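Local atomic coordinates of DNA ligase (Aquifex aeolicus, PDB entry 3QWU), a protein that probably joins nucleic acid strands as an ATP-dependent ligase, and binds adenosine and calcium ions. Residues K200-L205 and Y267-K272; E23-E28 and N94-S99; A134-E137 and E143-P146. All blocks are in the same frame, centred on the assembly; numbering follows the deposited sequence.

Contact 1: K200-L205 and Y267-K272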
loop_
_atom_site.group_PDB
_atom_site.type_symbol
_atom_site.label_atom_id
_atom_site.label_comp_id
_atom_site.label_asym_id
_atom_site.label_seq_id
_atom_site.Cartn_x
_atom_site.Cartn_y
_atom_site.Cartn_z
ATOM N N LYS A 200 -11.811 19.486 -26.536
ATOM C CA LYS A 200 -11.082 18.649 -27.491
ATOM C C LYS A 200 -10.119 17.684 -26.788
ATOM O O LYS A 200 -10.095 16.478 -27.089
ATOM C CB LYS A 200 -10.339 19.503 -28.489
ATOM C CG LYS A 200 -11.275 20.406 -29.306
ATOM C CD LYS A 200 -10.473 21.385 -30.172
ATOM C CE LYS A 200 -11.283 22.599 -30.526
ATOM N NZ LYS A 200 -10.504 23.584 -31.353
ATOM N N ILE A 201 -9.365 18.199 -25.824
ATOM C CA ILE A 201 -8.466 17.359 -25.057
ATOM C C ILE A 201 -9.220 16.264 -24.319
ATOM O O ILE A 201 -8.709 15.189 -24.154
ATOM C CB ILE A 201 -7.633 18.202 -24.058
ATOM C CG1 ILE A 201 -6.766 19.178 -24.812
ATOM C CG2 ILE A 201 -6.754 17.333 -23.178
ATOM C CD1 ILE A 201 -6.224 20.253 -23.986
ATOM N N LYS A 202 -10.434 16.530 -23.855
ATOM C CA LYS A 202 -11.217 15.476 -23.165
ATOM C C LYS A 202 -11.711 14.435 -24.139
ATOM O O LYS A 202 -11.750 13.261 -23.804
ATOM C CB LYS A 202 -12.399 16.041 -22.371
ATOM C CG LYS A 202 -11.949 16.673 -21.090
ATOM C CD LYS A 202 -13.014 17.464 -20.314
ATOM C CE LYS A 202 -14.034 16.608 -19.582
ATOM N NZ LYS A 202 -14.181 17.062 -18.141
ATOM N N GLU A 203 -12.093 14.848 -25.336
ATOM C CA GLU A 203 -12.468 13.871 -26.337
ATOM C C GLU A 203 -11.243 12.961 -26.641
ATOM O O GLU A 203 -11.379 11.731 -26.775
ATOM C CB GLU A 203 -12.991 14.567 -27.571
ATOM C CG GLU A 203 -13.327 13.654 -28.755
ATOM C CD GLU A 203 -14.444 12.616 -28.474
ATOM O OE1 GLU A 203 -15.589 13.037 -28.113
ATOM O OE2 GLU A 203 -14.164 11.371 -28.627
ATOM N N ILE A 204 -10.045 13.554 -26.688
ATOM C CA ILE A 204 -8.854 12.806 -27.004
ATOM C C ILE A 204 -8.580 11.728 -25.950
ATOM O O ILE A 204 -8.368 10.561 -26.284
ATOM C CB ILE A 204 -7.642 13.756 -27.212
ATOM C CG1 ILE A 204 -7.781 14.432 -28.602
ATOM C CG2 ILE A 204 -6.273 13.002 -27.053
ATOM C CD1 ILE A 204 -6.926 15.624 -28.787
ATOM N N LEU A 205 -8.687 12.089 -24.689
ATOM C CA LEU A 205 -8.493 11.113 -23.593
ATOM C C LEU A 205 -9.557 10.046 -23.518
ATOM O O LEU A 205 -9.232 8.907 -23.249
ATOM C CB LEU A 205 -8.273 11.803 -22.231
ATOM C CG LEU A 205 -6.799 12.303 -22.260
ATOM C CD1 LEU A 205 -6.709 13.443 -21.401
ATOM C CD2 LEU A 205 -5.721 11.203 -21.886
ATOM N N TYR A 267 -14.755 11.487 -10.165
ATOM C CA TYR A 267 -15.314 12.721 -9.645
ATOM C C TYR A 267 -15.389 13.780 -10.722
ATOM O O TYR A 267 -16.345 14.538 -10.808
ATOM C CB TYR A 267 -14.456 13.195 -8.478
ATOM C CG TYR A 267 -14.726 14.601 -7.969
ATOM C CD1 TYR A 267 -15.727 14.846 -7.058
ATOM C CD2 TYR A 267 -13.961 15.669 -8.398
ATOM C CE1 TYR A 267 -15.978 16.154 -6.587
ATOM C CE2 TYR A 267 -14.202 16.968 -7.946
ATOM C CZ TYR A 267 -15.198 17.193 -7.038
ATOM O OH TYR A 267 -15.416 18.464 -6.580
ATOM N N GLU A 268 -14.358 13.880 -11.536
ATOM C CA GLU A 268 -14.386 14.860 -12.578
ATOM C C GLU A 268 -15.504 14.525 -13.562
ATOM O O GLU A 268 -16.208 15.394 -13.999
ATOM C CB GLU A 268 -13.018 14.958 -13.275
ATOM C CG GLU A 268 -12.973 15.971 -14.446
ATOM C CD GLU A 268 -11.568 16.224 -14.963
ATOM O OE1 GLU A 268 -10.634 15.428 -14.667
ATOM O OE2 GLU A 268 -11.380 17.251 -15.630
ATOM N N GLU A 269 -15.651 13.260 -13.910
ATOM C CA GLU A 269 -16.610 12.880 -14.923
ATOM C C GLU A 269 -18.011 12.585 -14.401
ATOM O O GLU A 269 -18.906 12.456 -15.184
ATOM C CB GLU A 269 -16.069 11.684 -15.720
ATOM C CG GLU A 269 -14.873 12.062 -16.597
ATOM C CD GLU A 269 -15.111 13.311 -17.443
ATOM O OE1 GLU A 269 -16.170 13.349 -18.105
ATOM O OE2 GLU A 269 -14.272 14.268 -17.428
ATOM N N GLY A 270 -18.212 12.495 -13.094
ATOM C CA GLY A 270 -19.498 12.019 -12.563
ATOM C C GLY A 270 -19.526 10.520 -12.261
ATOM O O GLY A 270 -19.053 9.715 -13.029
ATOM N N LEU A 271 -20.092 10.167 -11.112
ATOM C CA LEU A 271 -20.099 8.772 -10.565
ATOM C C LEU A 271 -21.294 7.972 -11.100
ATOM O O LEU A 271 -21.354 6.757 -10.928
ATOM C CB LEU A 271 -20.199 8.864 -9.044
ATOM C CG LEU A 271 -20.104 7.722 -8.049
ATOM C CD1 LEU A 271 -20.764 8.223 -6.719
ATOM C CD2 LEU A 271 -20.719 6.395 -8.527
ATOM N N LYS A 272 -22.270 8.670 -11.702
ATOM C CA LYS A 272 -23.337 7.990 -12.425
ATOM C C LYS A 272 -22.658 7.213 -13.537
ATOM O O LYS A 272 -22.585 5.960 -13.517
ATOM C CB LYS A 272 -24.324 8.985 -13.054
ATOM C CG LYS A 272 -25.136 9.791 -12.085
ATOM C CD LYS A 272 -25.675 11.061 -12.777
ATOM C CE LYS A 272 -26.848 11.677 -11.979
ATOM N NZ LYS A 272 -26.802 13.162 -11.973
#

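Contact 2: E23-E28 and N94-S99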
loop_
_atom_site.group_PDB
_atom_site.type_symbol
_atom_site.label_atom_id
_atom_site.label_comp_id
_atom_site.label_asym_id
_atom_site.label_seq_id
_atom_site.Cartn_x
_atom_site.Cartn_y
_atom_site.Cartn_z
ATOM N N GLU A 23 31.235 0.411 -15.506
ATOM C CA GLU A 23 31.962 0.192 -16.759
ATOM C C GLU A 23 31.129 -0.718 -17.646
ATOM O O GLU A 23 30.563 -1.719 -17.183
ATOM C CB GLU A 23 33.367 -0.390 -16.564
ATOM C CG GLU A 23 34.090 -0.615 -17.924
ATOM C CD GLU A 23 35.623 -0.656 -17.842
ATOM O OE1 GLU A 23 36.253 0.252 -17.230
ATOM O OE2 GLU A 23 36.211 -1.598 -18.428
ATOM N N ALA A 24 31.021 -0.351 -18.912
ATOM C CA ALA A 24 30.191 -1.111 -19.830
ATOM C C ALA A 24 30.489 -0.705 -21.282
ATOM O O ALA A 24 30.656 0.479 -21.591
ATOM C CB ALA A 24 28.734 -0.913 -19.483
ATOM N N PHE A 25 30.590 -1.703 -22.152
ATOM C CA PHE A 25 30.900 -1.503 -23.561
ATOM C C PHE A 25 32.208 -0.776 -23.798
ATOM O O PHE A 25 32.366 -0.126 -24.832
ATOM C CB PHE A 25 29.757 -0.780 -24.275
ATOM C CG PHE A 25 28.553 -1.637 -24.459
ATOM C CD1 PHE A 25 27.620 -1.775 -23.444
ATOM C CD2 PHE A 25 28.358 -2.328 -25.646
ATOM C CE1 PHE A 25 26.518 -2.579 -23.620
ATOM C CE2 PHE A 25 27.271 -3.125 -25.826
ATOM C CZ PHE A 25 26.342 -3.257 -24.815
ATOM N N GLY A 26 33.148 -0.912 -22.863
ATOM C CA GLY A 26 34.452 -0.256 -22.975
ATOM C C GLY A 26 34.495 1.150 -22.402
ATOM O O GLY A 26 35.506 1.829 -22.492
ATOM N N LEU A 27 33.403 1.591 -21.808
ATOM C CA LEU A 27 33.306 2.951 -21.322
ATOM C C LEU A 27 33.271 2.873 -19.826
ATOM O O LEU A 27 32.581 2.018 -19.259
ATOM C CB LEU A 27 32.019 3.649 -21.797
ATOM C CG LEU A 27 31.771 3.959 -23.277
ATOM C CD1 LEU A 27 31.569 2.683 -24.098
ATOM C CD2 LEU A 27 30.533 4.868 -23.411
ATOM N N GLU A 28 33.987 3.797 -19.198
ATOM C CA GLU A 28 34.017 3.934 -17.747
ATOM C C GLU A 28 33.331 5.251 -17.450
ATOM O O GLU A 28 33.677 6.255 -18.072
ATOM C CB GLU A 28 35.458 3.953 -17.265
ATOM C CG GLU A 28 35.616 3.321 -15.897
ATOM C CD GLU A 28 37.098 3.124 -15.508
ATOM O OE1 GLU A 28 37.992 3.153 -16.393
ATOM O OE2 GLU A 28 37.350 2.942 -14.302
ATOM N N ASN A 94 30.611 5.264 -32.217
ATOM C CA ASN A 94 29.646 4.321 -31.655
ATOM C C ASN A 94 28.467 5.054 -31.152
ATOM O O ASN A 94 28.511 6.241 -30.932
ATOM C CB ASN A 94 30.245 3.536 -30.486
ATOM C CG ASN A 94 31.450 2.748 -30.900
ATOM O OD1 ASN A 94 31.384 1.937 -31.836
ATOM N ND2 ASN A 94 32.574 2.998 -30.236
ATOM N N TYR A 95 27.405 4.299 -30.963
ATOM C CA TYR A 95 26.148 4.812 -30.492
ATOM C C TYR A 95 25.740 3.977 -29.291
ATOM O O TYR A 95 25.935 2.758 -29.282
ATOM C CB TYR A 95 25.118 4.674 -31.594
ATOM C CG TYR A 95 25.588 5.171 -32.940
ATOM C CD1 TYR A 95 25.583 6.529 -33.246
ATOM C CD2 TYR A 95 26.014 4.268 -33.920
ATOM C CE1 TYR A 95 25.999 6.989 -34.507
ATOM C CE2 TYR A 95 26.431 4.702 -35.181
ATOM C CZ TYR A 95 26.432 6.067 -35.478
ATOM O OH TYR A 95 26.858 6.491 -36.747
ATOM N N TYR A 96 25.130 4.627 -28.299
ATOM C CA TYR A 96 24.777 3.954 -27.057
ATOM C C TYR A 96 23.434 4.436 -26.570
ATOM O O TYR A 96 22.965 5.552 -26.915
ATOM C CB TYR A 96 25.818 4.187 -25.972
ATOM C CG TYR A 96 27.230 3.830 -26.381
ATOM C CD1 TYR A 96 27.759 2.539 -26.158
ATOM C CD2 TYR A 96 28.050 4.774 -26.986
ATOM C CE1 TYR A 96 29.058 2.219 -26.528
ATOM C CE2 TYR A 96 29.352 4.455 -27.359
ATOM C CZ TYR A 96 29.848 3.183 -27.131
ATOM O OH TYR A 96 31.136 2.916 -27.512
ATOM N N ALA A 97 22.828 3.592 -25.749
ATOM C CA ALA A 97 21.466 3.857 -25.236
ATOM C C ALA A 97 21.499 3.704 -23.736
ATOM O O ALA A 97 22.002 2.691 -23.239
ATOM C CB ALA A 97 20.434 2.878 -25.891
ATOM N N LEU A 98 21.018 4.719 -23.036
ATOM C CA LEU A 98 20.967 4.707 -21.574
ATOM C C LEU A 98 19.544 4.451 -21.084
ATOM O O LEU A 98 18.610 5.080 -21.592
ATOM C CB LEU A 98 21.407 6.045 -20.981
ATOM C CG LEU A 98 22.833 6.533 -21.182
ATOM C CD1 LEU A 98 23.018 7.827 -20.407
ATOM C CD2 LEU A 98 23.910 5.503 -20.754
ATOM N N SER A 99 19.401 3.554 -20.103
ATOM C CA SER A 99 18.171 3.392 -19.299
ATOM C C SER A 99 17.906 4.618 -18.425
ATOM O O SER A 99 18.776 5.454 -18.211
ATOM C CB SER A 99 18.315 2.212 -18.349
ATOM O OG SER A 99 19.184 2.559 -17.268
#

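Contact 3: A134-E137 and E143-P146. With CA (calcium ion), chain D.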
loop_
_atom_site.group_PDB
_atom_site.type_symbol
_atom_site.label_atom_id
_atom_site.label_comp_id
_atom_site.label_asym_id
_atom_site.label_seq_id
_atom_site.Cartn_x
_atom_site.Cartn_y
_atom_site.Cartn_z
ATOM N N ALA A 134 9.204 0.306 -26.890
ATOM C CA ALA A 134 7.938 -0.332 -26.523
ATOM C C ALA A 134 7.635 -1.499 -27.428
ATOM O O ALA A 134 8.014 -1.507 -28.646
ATOM C CB ALA A 134 6.779 0.690 -26.555
ATOM N N GLY A 135 6.930 -2.466 -26.867
ATOM C CA GLY A 135 6.601 -3.694 -27.606
ATOM C C GLY A 135 6.501 -4.935 -26.729
ATOM O O GLY A 135 6.935 -4.951 -25.592
ATOM N N PRO A 136 5.952 -6.005 -27.276
ATOM C CA PRO A 136 5.702 -7.134 -26.407
ATOM C C PRO A 136 6.968 -7.949 -26.132
ATOM O O PRO A 136 7.012 -8.705 -25.167
ATOM C CB PRO A 136 4.725 -7.971 -27.211
ATOM C CG PRO A 136 5.102 -7.675 -28.659
ATOM C CD PRO A 136 5.512 -6.235 -28.656
ATOM N N GLU A 137 7.990 -7.806 -26.960
ATOM C CA GLU A 137 9.202 -8.552 -26.725
ATOM C C GLU A 137 10.378 -7.671 -26.254
ATOM O O GLU A 137 11.412 -7.607 -26.904
ATOM C CB GLU A 137 9.541 -9.311 -28.000
ATOM C CG GLU A 137 8.426 -10.215 -28.439
ATOM C CD GLU A 137 8.679 -10.832 -29.798
ATOM O OE1 GLU A 137 9.821 -10.802 -30.315
ATOM O OE2 GLU A 137 7.716 -11.350 -30.365
ATOM N N GLU A 143 3.885 -5.404 -20.372
ATOM C CA GLU A 143 2.865 -4.703 -21.194
ATOM C C GLU A 143 3.413 -4.156 -22.510
ATOM O O GLU A 143 4.593 -3.798 -22.612
ATOM C CB GLU A 143 2.245 -3.487 -20.433
ATOM C CG GLU A 143 1.269 -3.810 -19.265
ATOM C CD GLU A 143 0.585 -2.540 -18.677
ATOM O OE1 GLU A 143 1.263 -1.739 -17.975
ATOM O OE2 GLU A 143 -0.654 -2.350 -18.910
ATOM N N SER A 144 2.526 -4.043 -23.482
ATOM C CA SER A 144 2.815 -3.487 -24.798
ATOM C C SER A 144 1.732 -2.484 -25.159
ATOM O O SER A 144 0.600 -2.663 -24.763
ATOM C CB SER A 144 2.756 -4.606 -25.845
ATOM O OG SER A 144 3.341 -4.219 -27.068
ATOM N N PRO A 145 2.073 -1.429 -25.930
ATOM C CA PRO A 145 1.060 -0.689 -26.640
ATOM C C PRO A 145 0.430 -1.614 -27.663
ATOM O O PRO A 145 1.119 -2.458 -28.207
ATOM C CB PRO A 145 1.833 0.402 -27.362
ATOM C CG PRO A 145 3.141 0.439 -26.760
ATOM C CD PRO A 145 3.410 -0.885 -26.143
ATOM N N PRO A 146 -0.867 -1.433 -27.964
ATOM C CA PRO A 146 -1.496 -2.371 -28.895
ATOM C C PRO A 146 -0.957 -2.329 -30.315
ATOM O O PRO A 146 -1.035 -3.339 -30.997
ATOM C CB PRO A 146 -2.978 -1.999 -28.834
ATOM C CG PRO A 146 -3.014 -0.611 -28.234
ATOM C CD PRO A 146 -1.865 -0.584 -27.300
HETATM CA CA CA D . 0.454 0.660 -18.214
HETATM O O HOH W 1 5.994 -1.707 -24.091
HETATM O O HOH W 2 0.654 2.595 -17.100
HETATM O O HOH W 3 2.648 0.911 -17.415
#

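Contact 1: K200-L205 and Y267-K272
Lys202 reaches out from helix 195-210 and meets the carboxylates of Glu268 and Glu269 in the last turn of helix 254-269. The three side chains form a small salt-bridge network at the protein surface. The strong arm is the bond to Glu269, with Lys202 NZ 2.9 Å from Glu269 OE2. The ammonium sits at the syn lone pair of that oxygen, on the side of its sister oxygen. Lys202 CE follows close behind, 3.2 Å from Glu269 OE2, so the end of the lysine closes on this one oxygen. Glu269 gets there by folding: its chain bends at chi2 (-49°), which carries the carboxylate toward the lysine. Glu268 is reached more loosely, with Lys202 NZ 3.8 Å from Glu268 OE2, a long salt bridge. Its carboxylate has firmer partners in the backbone N-H groups of Leu63 and Glu64, at the start of helix 63-70. Leu63 also touches the side chain of Lys202. The backbones stay well apart, with 10.2 Å between Lys202 CA and Glu269 CA. Charge rather than apolar packing therefore joins the two helix segments. One lysine facing two acids probably offsets part of the negative charge gathered at this helix end.

Contact 2: E23-E28 and N94-S99
This is a small apolar contact between a beta hairpin and a side chain on the outermost strand of another sheet. The hairpin joins strands 19-24 and 27-32 through a type I' turn from Ala24 to Leu27. The strand it meets, 94-98, belongs to an antiparallel sheet. Tyr96 is the centre of the contact, and Leu27 and Phe25 both touch its ring. Leu27 CD2 stands over one face, 4.1 Å from the centroid of the Tyr96 ring and only 10° off the normal. This is a CH-pi contact. The other methyl serves the hydroxyl end, with Leu27 CD1 3.5 Å from Tyr96 CZ. Phe25 comes to the ring edge, near its plane, and Phe25 CB lies 3.8 Å from Tyr96 CE1. The Phe25 ring itself turns off to one side, with CG placed beside the backbone N (chi1 -72°). The turn that carries Phe25 and Leu27 is closed by paired backbone bonds, Ala24 N to Leu27 O at 2.9 Å and Leu27 N to Ala24 O at 3.0 Å. Strand 84-91 lies beside strand 94-98, and its Tyr91 packs on both Leu27 and Tyr96. Phe46 also touches Leu27, and Ile104 touches Phe25. On the far side of strand 94-98, Tyr95 and Ala97 pack against helix 106-115.

Contact 3: A134-E137 and E143-P146
Glu143 opens the second segment and works in two directions: its backbone is joined to Gly135 through a water, while its side chain reaches the metal. The water accepts from Gly135 N at 3.0 Å and donates to Glu143 O at 2.9 Å. The side chain runs extended beyond CG, and Glu143 OE1 binds the calcium ion at 2.5 Å. Glu143 OE2 stays 3.3 Å from the calcium ion, so the carboxylate binds through one oxygen. Asp82, Asp239 and two waters complete the observed shell.

Ser144 comes next and points toward the first segment. Its hydroxyl lies against the peptide between Gly135 and Pro136, with Ser144 OG 3.3 Å from Gly135 C. The proline nitrogen there has no hydrogen to give, so this is packing. The hydroxyl also donates to Pro145 O, 3.1 Å from Ser144 OG; a chi1 of -165° turns OG to the carbonyl-carbon side, within reach of it. That bond is tilted 29° from the carbonyl plane. Without the hydroxyl, as with an alanine here, Pro145 O would probably lose this donor and a small gap would open beside the Gly135-Pro136 peptide.

Pro145 then packs its ring on Ala134, with Pro145 CG 3.7 Å from Ala134 CB. Its CD also comes up to the backbone N of Gly135. At the backbone angles of Gly135 a side chain would run into the preceding carbonyl oxygen.

Both segments belong to the connection between strands 127-134 and 153-161, which are neighbours in one antiparallel sheet. Ala134 pairs with Gln153 at the end of that sheet, and Val81 touches both Ala134 and Pro145. Helix 233-242 brings Met238 and Thr242 against Glu143 and supplies Asp239 to the calcium ion.

In the fold
From the N terminus, the 23-28 hairpin comes first, and contact 2 closes when the chain returns as strand 94-98, 65 residues later. Contact 3 follows and closes a short loop, with five residues between its segments. Strands 84-91 and 127-134 of one sheet link these two regions. Contact 1 closes last, joining helix 195-210 to the end of helix 254-269, and so the RNA ligase family region to the C-terminal one. The three closures run in series; none nests or crosses. Contacts 1 and 2 lie on opposite sides of the chain centre, their centres 44 Å apart. Contact 3 lies about 25 Å from contact 2 and 26 Å from contact 1, centre to centre.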